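Local coordinates for putative type VI secretion protein (Escherichia coli, PDB 6SKI) that is probably a phospholipase toxin of the type VI secretion system, loaded onto the VgrG spike for delivery into target cells, at residues D74-N86 with N327-I339. Sequence-based numbering, arbitrary orientation.
Sequences DAQSCEDFLKEIN and NESLFLSCPEFEI
Phe337 reaches up from its strand and slips its ring beneath the first turns of the helix. Its CB passes Asp74 OD1 at 3.9 Å. The ring carbons CG to CE1 then run under Ser77, whose CB sits over the centre of one face, a CH-pi contact only 11° off the ring normal. On the other flank CE2 meets Cys78 SG at 3.5 Å, the sulfur lying at the ring edge, near its plane. CZ, at the tip, lies 4.0 Å from Phe81 CD2. Ser77 OG turns back to Lys73 O. Helix 72-85 packs on strand 328-341, an outermost strand of a three-stranded antiparallel sheet, running roughly antiparallel to its first part and crossing the second steeply; a short loop separates the two. Pro335, in the break, lays CG over the centre of the Phe331 ring and sets CB 3.7 Å from Cys78 SG. Phe81, its CG anti to the backbone N (chi1 -162°), touches both Phe331 and Phe337; Phe331 CZ sits over one face of the Phe81 ring, toward the rim, the planes oblique at 52°. Leu82 CB and Ile85 CD1 touch Phe331 CE2 and CE1, each at 3.5 Å, while Phe406 packs edge-to-face with that ring.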
ATOM      1  N   ASP A  74      34.245  -8.573   3.398  1.00 59.49           N
ATOM      2  CA  ASP A  74      33.964  -7.143   3.390  1.00 59.49           C
ATOM      3  C   ASP A  74      32.551  -6.854   3.874  1.00 59.49           C
ATOM      4  O   ASP A  74      32.307  -5.827   4.511  1.00 59.49           O
ATOM      5  CB  ASP A  74      34.182  -6.576   1.989  1.00 59.49           C
ATOM      6  CG  ASP A  74      35.632  -6.230   1.722  1.00 59.49           C
ATOM      7  OD1 ASP A  74      36.446  -6.294   2.666  1.00 59.49           O
ATOM      8  OD2 ASP A  74      35.959  -5.895   0.565  1.00 59.49           O
ATOM      9  N   ALA A  75      31.606  -7.746   3.584  1.00 57.71           N
ATOM     10  CA  ALA A  75      30.242  -7.547   4.061  1.00 57.71           C
ATOM     11  C   ALA A  75      30.161  -7.680   5.577  1.00 57.71           C
ATOM     12  O   ALA A  75      29.477  -6.891   6.243  1.00 57.71           O
ATOM     13  CB  ALA A  75      29.306  -8.539   3.379  1.00 57.71           C
ATOM     14  N   GLN A  76      30.862  -8.662   6.146  1.00 58.46           N
ATOM     15  CA  GLN A  76      30.885  -8.773   7.598  1.00 58.46           C
ATOM     16  C   GLN A  76      31.625  -7.601   8.225  1.00 58.46           C
ATOM     17  O   GLN A  76      31.259  -7.152   9.317  1.00 58.46           O
ATOM     18  CB  GLN A  76      31.517 -10.097   8.019  1.00 58.46           C
ATOM     19  CG  GLN A  76      31.577 -10.284   9.519  1.00 58.46           C
ATOM     20  CD  GLN A  76      30.212 -10.531  10.119  1.00 58.46           C
ATOM     21  OE1 GLN A  76      29.743  -9.769  10.961  1.00 58.46           O
ATOM     22  NE2 GLN A  76      29.566 -11.605   9.688  1.00 58.46           N
ATOM     23  N   SER A  77      32.633  -7.066   7.537  1.00 59.05           N
ATOM     24  CA  SER A  77      33.293  -5.868   8.034  1.00 59.05           C
ATOM     25  C   SER A  77      32.376  -4.656   7.973  1.00 59.05           C
ATOM     26  O   SER A  77      32.438  -3.800   8.858  1.00 59.05           O
ATOM     27  CB  SER A  77      34.573  -5.600   7.242  1.00 59.05           C
ATOM     28  OG  SER A  77      35.402  -6.746   7.206  1.00 59.05           O
ATOM     29  N   CYS A  78      31.517  -4.572   6.956  1.00 58.41           N
ATOM     30  CA  CYS A  78      30.524  -3.502   6.905  1.00 58.41           C
ATOM     31  C   CYS A  78      29.545  -3.612   8.064  1.00 58.41           C
ATOM     32  O   CYS A  78      29.205  -2.605   8.701  1.00 58.41           O
ATOM     33  CB  CYS A  78      29.768  -3.548   5.577  1.00 58.41           C
ATOM     34  SG  CYS A  78      30.713  -3.068   4.122  1.00 58.41           S
ATOM     35  N   GLU A  79      29.079  -4.830   8.345  1.00 59.30           N
ATOM     36  CA  GLU A  79      28.186  -5.032   9.482  1.00 59.30           C
ATOM     37  C   GLU A  79      28.861  -4.642  10.790  1.00 59.30           C
ATOM     38  O   GLU A  79      28.251  -3.978  11.637  1.00 59.30           O
ATOM     39  CB  GLU A  79      27.722  -6.485   9.537  1.00 59.30           C
ATOM     40  CG  GLU A  79      26.820  -6.784  10.717  1.00 59.30           C
ATOM     41  CD  GLU A  79      25.867  -7.926  10.452  1.00 59.30           C
ATOM     42  OE1 GLU A  79      24.793  -7.682   9.863  1.00 59.30           O
ATOM     43  OE2 GLU A  79      26.189  -9.069  10.833  1.00 59.30           O
ATOM     44  N   ASP A  80      30.119  -5.046  10.971  1.00 59.48           N
ATOM     45  CA  ASP A  80      30.853  -4.702  12.184  1.00 59.48           C
ATOM     46  C   ASP A  80      31.057  -3.196  12.298  1.00 59.48           C
ATOM     47  O   ASP A  80      30.930  -2.625  13.388  1.00 59.48           O
ATOM     48  CB  ASP A  80      32.197  -5.427  12.190  1.00 59.48           C
ATOM     49  CG  ASP A  80      32.091  -6.843  12.709  1.00 59.48           C
ATOM     50  OD1 ASP A  80      30.958  -7.301  12.959  1.00 59.48           O
ATOM     51  OD2 ASP A  80      33.140  -7.504  12.855  1.00 59.48           O
ATOM     52  N   PHE A  81      31.375  -2.542  11.180  1.00 55.98           N
ATOM     53  CA  PHE A  81      31.525  -1.094  11.151  1.00 55.98           C
ATOM     54  C   PHE A  81      30.249  -0.411  11.619  1.00 55.98           C
ATOM     55  O   PHE A  81      30.276   0.446  12.512  1.00 55.98           O
ATOM     56  CB  PHE A  81      31.877  -0.667   9.724  1.00 55.98           C
ATOM     57  CG  PHE A  81      32.478   0.703   9.611  1.00 55.98           C
ATOM     58  CD1 PHE A  81      32.650   1.509  10.718  1.00 55.98           C
ATOM     59  CD2 PHE A  81      32.861   1.187   8.376  1.00 55.98           C
ATOM     60  CE1 PHE A  81      33.202   2.761  10.591  1.00 55.98           C
ATOM     61  CE2 PHE A  81      33.411   2.436   8.247  1.00 55.98           C
ATOM     62  CZ  PHE A  81      33.578   3.224   9.353  1.00 55.98           C
ATOM     63  N   LEU A  82      29.113  -0.802  11.042  1.00 56.23           N
ATOM     64  CA  LEU A  82      27.850  -0.180  11.421  1.00 56.23           C
ATOM     65  C   LEU A  82      27.520  -0.449  12.881  1.00 56.23           C
ATOM     66  O   LEU A  82      27.051   0.447  13.589  1.00 56.23           O
ATOM     67  CB  LEU A  82      26.724  -0.674  10.518  1.00 56.23           C
ATOM     68  CG  LEU A  82      25.379   0.022  10.718  1.00 56.23           C
ATOM     69  CD1 LEU A  82      25.428   1.453  10.214  1.00 56.23           C
ATOM     70  CD2 LEU A  82      24.280  -0.759  10.024  1.00 56.23           C
ATOM     71  N   LYS A  83      27.760  -1.674  13.353  1.00 58.82           N
ATOM     72  CA  LYS A  83      27.494  -1.982  14.753  1.00 58.82           C
ATOM     73  C   LYS A  83      28.353  -1.132  15.678  1.00 58.82           C
ATOM     74  O   LYS A  83      27.905  -0.725  16.755  1.00 58.82           O
ATOM     75  CB  LYS A  83      27.730  -3.466  15.021  1.00 58.82           C
ATOM     76  CG  LYS A  83      26.459  -4.270  15.202  1.00 58.82           C
ATOM     77  CD  LYS A  83      26.723  -5.758  15.041  1.00 58.82           C
ATOM     78  CE  LYS A  83      25.426  -6.544  14.955  1.00 58.82           C
ATOM     79  NZ  LYS A  83      24.863  -6.537  13.578  1.00 58.82           N
ATOM     80  N   GLU A  84      29.593  -0.849  15.274  1.00 59.47           N
ATOM     81  CA  GLU A  84      30.483  -0.099  16.151  1.00 59.47           C
ATOM     82  C   GLU A  84      30.165   1.394  16.141  1.00 59.47           C
ATOM     83  O   GLU A  84      30.352   2.069  17.158  1.00 59.47           O
ATOM     84  CB  GLU A  84      31.941  -0.369  15.782  1.00 59.47           C
ATOM     85  CG  GLU A  84      32.581   0.620  14.839  1.00 59.47           C
ATOM     86  CD  GLU A  84      34.053   0.338  14.657  1.00 59.47           C
ATOM     87  OE1 GLU A  84      34.409  -0.850  14.521  1.00 59.47           O
ATOM     88  OE2 GLU A  84      34.851   1.298  14.650  1.00 59.47           O
ATOM     89  N   ILE A  85      29.698   1.940  15.013  1.00 58.04           N
ATOM     90  CA  ILE A  85      29.293   3.346  15.036  1.00 58.04           C
ATOM     91  C   ILE A  85      28.028   3.533  15.865  1.00 58.04           C
ATOM     92  O   ILE A  85      27.935   4.466  16.671  1.00 58.04           O
ATOM     93  CB  ILE A  85      29.109   3.921  13.621  1.00 58.04           C
ATOM     94  CG1 ILE A  85      30.217   3.467  12.683  1.00 58.04           C
ATOM     95  CG2 ILE A  85      29.070   5.433  13.678  1.00 58.04           C
ATOM     96  CD1 ILE A  85      30.142   4.131  11.337  1.00 58.04           C
ATOM     97  N   ASN A  86      27.037   2.670  15.681  1.00 60.23           N
ATOM     98  CA  ASN A  86      25.800   2.790  16.443  1.00 60.23           C
ATOM     99  C   ASN A  86      25.534   1.565  17.314  1.00 60.23           C
ATOM    100  O   ASN A  86      25.999   1.489  18.451  1.00 60.23           O
ATOM    101  CB  ASN A  86      24.617   3.074  15.500  1.00 60.23           C
ATOM    102  CG  ASN A  86      24.186   1.862  14.675  1.00 60.23           C
ATOM    103  OD1 ASN A  86      24.624   0.734  14.892  1.00 60.23           O
ATOM    104  ND2 ASN A  86      23.308   2.107  13.711  1.00 60.23           N
ATOM    105  N   ASN A 327      15.601   7.436  14.409  1.00 53.22           N
ATOM    106  CA  ASN A 327      16.927   8.028  14.486  1.00 53.22           C
ATOM    107  C   ASN A 327      17.740   7.492  13.321  1.00 53.22           C
ATOM    108  O   ASN A 327      17.842   6.275  13.141  1.00 53.22           O
ATOM    109  CB  ASN A 327      17.612   7.692  15.808  1.00 53.22           C
ATOM    110  CG  ASN A 327      16.965   8.373  16.984  1.00 53.22           C
ATOM    111  OD1 ASN A 327      16.637   9.554  16.926  1.00 53.22           O
ATOM    112  ND2 ASN A 327      16.768   7.629  18.062  1.00 53.22           N
ATOM    113  N   GLU A 328      18.314   8.392  12.539  1.00 52.30           N
ATOM    114  CA  GLU A 328      19.022   8.035  11.320  1.00 52.30           C
ATOM    115  C   GLU A 328      20.517   8.004  11.595  1.00 52.30           C
ATOM    116  O   GLU A 328      21.133   9.049  11.820  1.00 52.30           O
ATOM    117  CB  GLU A 328      18.702   9.021  10.198  1.00 52.30           C
ATOM    118  CG  GLU A 328      17.277   8.932   9.695  1.00 52.30           C
ATOM    119  CD  GLU A 328      17.032   9.812   8.492  1.00 52.30           C
ATOM    120  OE1 GLU A 328      17.631  10.902   8.420  1.00 52.30           O
ATOM    121  OE2 GLU A 328      16.239   9.413   7.615  1.00 52.30           O
ATOM    122  N   SER A 329      21.090   6.809  11.579  1.00 51.72           N
ATOM    123  CA  SER A 329      22.536   6.611  11.581  1.00 51.72           C
ATOM    124  C   SER A 329      22.824   5.780  10.340  1.00 51.72           C
ATOM    125  O   SER A 329      22.716   4.552  10.369  1.00 51.72           O
ATOM    126  CB  SER A 329      23.000   5.921  12.857  1.00 51.72           C
ATOM    127  OG  SER A 329      22.545   6.617  14.003  1.00 51.72           O
ATOM    128  N   LEU A 330      23.196   6.447   9.251  1.00 49.96           N
ATOM    129  CA  LEU A 330      23.131   5.841   7.932  1.00 49.96           C
ATOM    130  C   LEU A 330      24.474   5.913   7.229  1.00 49.96           C
ATOM    131  O   LEU A 330      25.153   6.938   7.273  1.00 49.96           O
ATOM    132  CB  LEU A 330      22.078   6.538   7.063  1.00 49.96           C
ATOM    133  CG  LEU A 330      20.731   6.847   7.708  1.00 49.96           C
ATOM    134  CD1 LEU A 330      19.932   7.768   6.817  1.00 49.96           C
ATOM    135  CD2 LEU A 330      19.960   5.571   7.989  1.00 49.96           C
ATOM    136  N   PHE A 331      24.849   4.824   6.570  1.00 49.77           N
ATOM    137  CA  PHE A 331      25.964   4.854   5.638  1.00 49.77           C
ATOM    138  C   PHE A 331      25.471   5.433   4.323  1.00 49.77           C
ATOM    139  O   PHE A 331      24.605   4.848   3.667  1.00 49.77           O
ATOM    140  CB  PHE A 331      26.541   3.457   5.422  1.00 49.77           C
ATOM    141  CG  PHE A 331      27.465   3.007   6.509  1.00 49.77           C
ATOM    142  CD1 PHE A 331      28.440   3.851   6.997  1.00 49.77           C
ATOM    143  CD2 PHE A 331      27.373   1.732   7.030  1.00 49.77           C
ATOM    144  CE1 PHE A 331      29.292   3.439   7.993  1.00 49.77           C
ATOM    145  CE2 PHE A 331      28.229   1.315   8.023  1.00 49.77           C
ATOM    146  CZ  PHE A 331      29.187   2.170   8.506  1.00 49.77           C
ATOM    147  N   LEU A 332      26.009   6.584   3.940  1.00 49.72           N
ATOM    148  CA  LEU A 332      25.641   7.220   2.688  1.00 49.72           C
ATOM    149  C   LEU A 332      26.616   6.882   1.576  1.00 49.72           C
ATOM    150  O   LEU A 332      26.439   7.339   0.443  1.00 49.72           O
ATOM    151  CB  LEU A 332      25.549   8.733   2.875  1.00 49.72           C
ATOM    152  CG  LEU A 332      24.377   9.216   3.729  1.00 49.72           C
ATOM    153  CD1 LEU A 332      24.116  10.689   3.486  1.00 49.72           C
ATOM    154  CD2 LEU A 332      23.133   8.400   3.443  1.00 49.72           C
ATOM    155  N   SER A 333      27.635   6.092   1.883  1.00 51.44           N
ATOM    156  CA  SER A 333      28.508   5.472   0.906  1.00 51.44           C
ATOM    157  C   SER A 333      28.678   4.017   1.303  1.00 51.44           C
ATOM    158  O   SER A 333      28.561   3.660   2.477  1.00 51.44           O
ATOM    159  CB  SER A 333      29.869   6.169   0.843  1.00 51.44           C
ATOM    160  OG  SER A 333      30.727   5.543  -0.090  1.00 51.44           O
ATOM    161  N   CYS A 334      28.941   3.174   0.324  1.00 52.29           N
ATOM    162  CA  CYS A 334      29.218   1.783   0.639  1.00 52.29           C
ATOM    163  C   CYS A 334      30.569   1.705   1.340  1.00 52.29           C
ATOM    164  O   CYS A 334      31.578   2.150   0.779  1.00 52.29           O
ATOM    165  CB  CYS A 334      29.213   0.930  -0.623  1.00 52.29           C
ATOM    166  SG  CYS A 334      29.830  -0.747  -0.391  1.00 52.29           S
ATOM    167  N   PRO A 335      30.632   1.178   2.562  1.00 53.79           N
ATOM    168  CA  PRO A 335      31.906   1.151   3.284  1.00 53.79           C
ATOM    169  C   PRO A 335      32.941   0.334   2.532  1.00 53.79           C
ATOM    170  O   PRO A 335      32.662  -0.766   2.054  1.00 53.79           O
ATOM    171  CB  PRO A 335      31.535   0.503   4.622  1.00 53.79           C
ATOM    172  CG  PRO A 335      30.072   0.749   4.755  1.00 53.79           C
ATOM    173  CD  PRO A 335      29.546   0.599   3.365  1.00 53.79           C
ATOM    174  N   GLU A 336      34.146   0.883   2.428  1.00 61.14           N
ATOM    175  CA  GLU A 336      35.211   0.252   1.663  1.00 61.14           C
ATOM    176  C   GLU A 336      36.394  -0.018   2.577  1.00 61.14           C
ATOM    177  O   GLU A 336      36.819   0.868   3.321  1.00 61.14           O
ATOM    178  CB  GLU A 336      35.631   1.127   0.484  1.00 61.14           C
ATOM    179  CG  GLU A 336      34.972   0.739  -0.824  1.00 61.14           C
ATOM    180  CD  GLU A 336      35.459   1.569  -1.989  1.00 61.14           C
ATOM    181  OE1 GLU A 336      35.990   2.673  -1.749  1.00 61.14           O
ATOM    182  OE2 GLU A 336      35.310   1.120  -3.143  1.00 61.14           O
ATOM    183  N   PHE A 337      36.923  -1.235   2.511  1.00 60.24           N
ATOM    184  CA  PHE A 337      37.993  -1.682   3.387  1.00 60.24           C
ATOM    185  C   PHE A 337      39.210  -2.075   2.563  1.00 60.24           C
ATOM    186  O   PHE A 337      39.085  -2.601   1.455  1.00 60.24           O
ATOM    187  CB  PHE A 337      37.548  -2.878   4.235  1.00 60.24           C
ATOM    188  CG  PHE A 337      36.323  -2.617   5.057  1.00 60.24           C
ATOM    189  CD1 PHE A 337      36.429  -2.219   6.376  1.00 60.24           C
ATOM    190  CD2 PHE A 337      35.062  -2.771   4.512  1.00 60.24           C
ATOM    191  CE1 PHE A 337      35.307  -1.976   7.131  1.00 60.24           C
ATOM    192  CE2 PHE A 337      33.939  -2.528   5.263  1.00 60.24           C
ATOM    193  CZ  PHE A 337      34.061  -2.130   6.574  1.00 60.24           C
ATOM    194  N   GLU A 338      40.391  -1.812   3.114  1.00 66.03           N
ATOM    195  CA  GLU A 338      41.626  -2.270   2.498  1.00 66.03           C
ATOM    196  C   GLU A 338      42.678  -2.466   3.578  1.00 66.03           C
ATOM    197  O   GLU A 338      42.660  -1.797   4.611  1.00 66.03           O
ATOM    198  CB  GLU A 338      42.124  -1.301   1.422  1.00 66.03           C
ATOM    199  CG  GLU A 338      43.059  -0.214   1.900  1.00 66.03           C
ATOM    200  CD  GLU A 338      43.289   0.830   0.832  1.00 66.03           C
ATOM    201  OE1 GLU A 338      42.447   0.930  -0.084  1.00 66.03           O
ATOM    202  OE2 GLU A 338      44.325   1.524   0.882  1.00 66.03           O
ATOM    203  N   ILE A 339      43.592  -3.399   3.332  1.00 66.21           N
ATOM    204  CA  ILE A 339      44.656  -3.723   4.272  1.00 66.21           C
ATOM    205  C   ILE A 339      45.895  -2.925   3.897  1.00 66.21           C
ATOM    206  O   ILE A 339      46.299  -2.900   2.728  1.00 66.21           O
ATOM    207  CB  ILE A 339      44.947  -5.233   4.284  1.00 66.21           C
ATOM    208  CG1 ILE A 339      43.652  -6.014   4.516  1.00 66.21           C
ATOM    209  CG2 ILE A 339      45.964  -5.566   5.357  1.00 66.21           C
ATOM    210  CD1 ILE A 339      43.860  -7.468   4.862  1.00 66.21           C
TER